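Local coordinates for osmotically inducible lipoprotein OsmE (Pseudomonas aeruginosa PAO1, PDB 4DM5) that is of unknown function but is a putative osmotically inducible lipoprotein whose BamE-like domain hints at a role at the outer membrane, at residues Q31-I36 and F67-D72. Sequence-based numbering, arbitrary orientation.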
loop_
_atom_site.group_PDB
_atom_site.type_symbol
_atom_site.label_atom_id
_atom_site.label_comp_id
_atom_site.label_asym_id
_atom_site.label_seq_id
_atom_site.Cartn_x
_atom_site.Cartn_y
_atom_site.Cartn_z
ATOM N N GLN A 31 7.516 -2.988 10.229
ATOM C CA GLN A 31 8.726 -2.212 10.278
ATOM C C GLN A 31 9.594 -2.299 9.018
ATOM O O GLN A 31 10.195 -1.360 8.595
ATOM C CB GLN A 31 9.564 -2.713 11.518
ATOM C CG GLN A 31 9.229 -2.051 12.809
ATOM C CD GLN A 31 10.197 -2.467 13.851
ATOM O OE1 GLN A 31 11.426 -2.339 13.672
ATOM N NE2 GLN A 31 9.685 -2.995 14.929
ATOM N N GLU A 32 9.597 -3.444 8.343
ATOM C CA GLU A 32 10.336 -3.568 7.107
ATOM C C GLU A 32 9.694 -2.715 5.980
ATOM O O GLU A 32 10.356 -1.997 5.254
ATOM C CB GLU A 32 10.349 -4.996 6.685
ATOM C CG GLU A 32 11.292 -5.086 5.498
ATOM C CD GLU A 32 12.054 -6.371 5.364
ATOM O OE1 GLU A 32 11.596 -7.483 5.777
ATOM O OE2 GLU A 32 13.153 -6.238 4.753
ATOM N N VAL A 33 8.345 -2.712 5.962
ATOM C CA VAL A 33 7.753 -1.854 4.998
ATOM C C VAL A 33 8.068 -0.378 5.277
ATOM O O VAL A 33 8.303 0.368 4.317
ATOM C CB VAL A 33 6.240 -2.079 4.988
ATOM C CG1 VAL A 33 5.489 -1.021 4.142
ATOM C CG2 VAL A 33 5.927 -3.488 4.480
ATOM N N LEU A 34 8.065 0.049 6.556
ATOM C CA LEU A 34 8.426 1.437 6.840
ATOM C C LEU A 34 9.861 1.833 6.340
ATOM O O LEU A 34 10.134 2.920 5.760
ATOM C CB LEU A 34 8.284 1.731 8.386
ATOM C CG LEU A 34 6.852 1.647 8.852
ATOM C CD1 LEU A 34 6.659 1.694 10.378
ATOM C CD2 LEU A 34 6.101 2.802 8.117
ATOM N N ARG A 35 10.787 0.895 6.535
ATOM C CA ARG A 35 12.139 1.101 6.032
ATOM C C ARG A 35 12.292 1.208 4.535
ATOM O O ARG A 35 12.949 2.089 4.001
ATOM C CB ARG A 35 13.029 -0.051 6.541
ATOM C CG ARG A 35 13.224 0.087 8.079
ATOM C CD ARG A 35 14.250 -0.780 8.826
ATOM N NE ARG A 35 13.719 -2.049 9.222
ATOM C CZ ARG A 35 13.260 -2.470 10.374
ATOM N NH1 ARG A 35 13.206 -1.698 11.486
ATOM N NH2 ARG A 35 12.746 -3.709 10.365
ATOM N N ILE A 36 11.500 0.377 3.825
ATOM C CA ILE A 36 11.594 0.343 2.391
ATOM C C ILE A 36 10.963 1.520 1.774
ATOM O O ILE A 36 11.478 2.104 0.777
ATOM C CB ILE A 36 10.798 -0.898 1.889
ATOM C CG1 ILE A 36 11.601 -2.232 2.143
ATOM C CG2 ILE A 36 10.535 -0.779 0.362
ATOM C CD1 ILE A 36 10.764 -3.515 2.036
ATOM N N PHE A 67 -0.944 4.577 -3.790
ATOM C CA PHE A 67 -0.536 3.219 -3.595
ATOM C C PHE A 67 -0.857 2.866 -2.149
ATOM O O PHE A 67 -0.783 3.734 -1.266
ATOM C CB PHE A 67 0.975 3.076 -3.833
ATOM C CG PHE A 67 1.403 1.653 -4.004
ATOM C CD1 PHE A 67 1.267 0.958 -5.207
ATOM C CD2 PHE A 67 2.100 1.033 -2.959
ATOM C CE1 PHE A 67 1.727 -0.330 -5.312
ATOM C CE2 PHE A 67 2.529 -0.288 -3.088
ATOM C CZ PHE A 67 2.349 -1.002 -4.300
ATOM N N TYR A 68 -1.077 1.612 -1.885
ATOM C CA TYR A 68 -1.308 1.135 -0.473
ATOM C C TYR A 68 -0.492 -0.120 -0.240
ATOM O O TYR A 68 -0.191 -0.900 -1.161
ATOM C CB TYR A 68 -2.783 0.896 -0.167
ATOM C CG TYR A 68 -3.293 -0.424 -0.582
ATOM C CD1 TYR A 68 -3.177 -1.587 0.178
ATOM C CD2 TYR A 68 -3.901 -0.573 -1.882
ATOM C CE1 TYR A 68 -3.546 -2.840 -0.216
ATOM C CE2 TYR A 68 -4.372 -1.841 -2.286
ATOM C CZ TYR A 68 -4.142 -2.987 -1.488
ATOM O OH TYR A 68 -4.594 -4.225 -1.875
ATOM N N VAL A 69 -0.214 -0.349 1.043
ATOM C CA VAL A 69 0.164 -1.684 1.497
ATOM C C VAL A 69 -0.707 -2.078 2.705
ATOM O O VAL A 69 -0.897 -1.213 3.594
ATOM C CB VAL A 69 1.661 -1.657 1.987
ATOM C CG1 VAL A 69 2.078 -3.047 2.497
ATOM C CG2 VAL A 69 2.587 -1.252 0.836
ATOM N N SER A 70 -1.316 -3.248 2.604
ATOM C CA SER A 70 -2.165 -3.688 3.732
ATOM C C SER A 70 -1.509 -4.824 4.457
ATOM O O SER A 70 -0.701 -5.603 3.906
ATOM C CB SER A 70 -3.548 -4.088 3.217
ATOM O OG SER A 70 -3.506 -5.238 2.351
ATOM N N PHE A 71 -1.919 -4.909 5.753
ATOM C CA PHE A 71 -1.389 -5.892 6.620
ATOM C C PHE A 71 -2.525 -6.682 7.251
ATOM O O PHE A 71 -3.606 -6.096 7.517
ATOM C CB PHE A 71 -0.620 -5.260 7.804
ATOM C CG PHE A 71 0.526 -4.417 7.350
ATOM C CD1 PHE A 71 1.821 -4.951 7.182
ATOM C CD2 PHE A 71 0.297 -3.045 6.985
ATOM C CE1 PHE A 71 2.836 -4.156 6.712
ATOM C CE2 PHE A 71 1.337 -2.272 6.475
ATOM C CZ PHE A 71 2.605 -2.796 6.372
ATOM N N ASP A 72 -2.329 -8.011 7.399
ATOM C CA ASP A 72 -3.360 -8.813 8.054
ATOM C C ASP A 72 -3.403 -8.597 9.578
ATOM O O ASP A 72 -2.670 -7.780 10.146
ATOM C CB ASP A 72 -3.185 -10.309 7.642
ATOM C CG ASP A 72 -1.897 -10.933 8.215
ATOM O OD1 ASP A 72 -1.288 -10.402 9.176
ATOM O OD2 ASP A 72 -1.349 -11.936 7.638
#
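V33 is the one residue of helix segment 31-36 that reaches strand segment 67-72, where it meets V69 and F71. Q31, E32 and R35 serve the solvent side of the helix. Q31 turns its CB away from the strand, and its amide OE1 accepts a hydrogen bond from R35 NH1 at 2.9 Å, on a lone pair in the carbonyl plane. This i to i+4 bridge runs alongside the backbone bond from R35 N to Q31 O and lays one face of the guanidinium over that same O. Long polar side chains suit this outer surface, and E32 is exposed there too.

At V33 the helix turns its buried side to the sheet, and a short branched side chain suits the close approach, with the CA atoms of V33 and V69 8.4 Å apart. Its two methyls divide the work. CG1, anti to the backbone N (chi1 170°), lies 4.3 Å from V69 CG1, a loose apolar touch. CG2, anti to the carbonyl carbon, approaches the far end of the F71 ring, 3.9 Å from CE1. The valine meets this ring at its edge, with CB in the ring plane and 4.0 Å from CZ. Compact V69 and flat F71, apolar and buried on one face of the strand, together form the surface on which V33 rests; intervening S70 lies on the other face, where its OG can bond to D78. Farther along the helix, L34 lies against P40, and I36 on M28 and P19.

Helix 30-37 therefore packs on one face of the antiparallel sheet through a small hydrophobic core. V33 also touches M28, Y56 of strand 52-60 and V77 of strand 77-81, the two strands that flank 63-71.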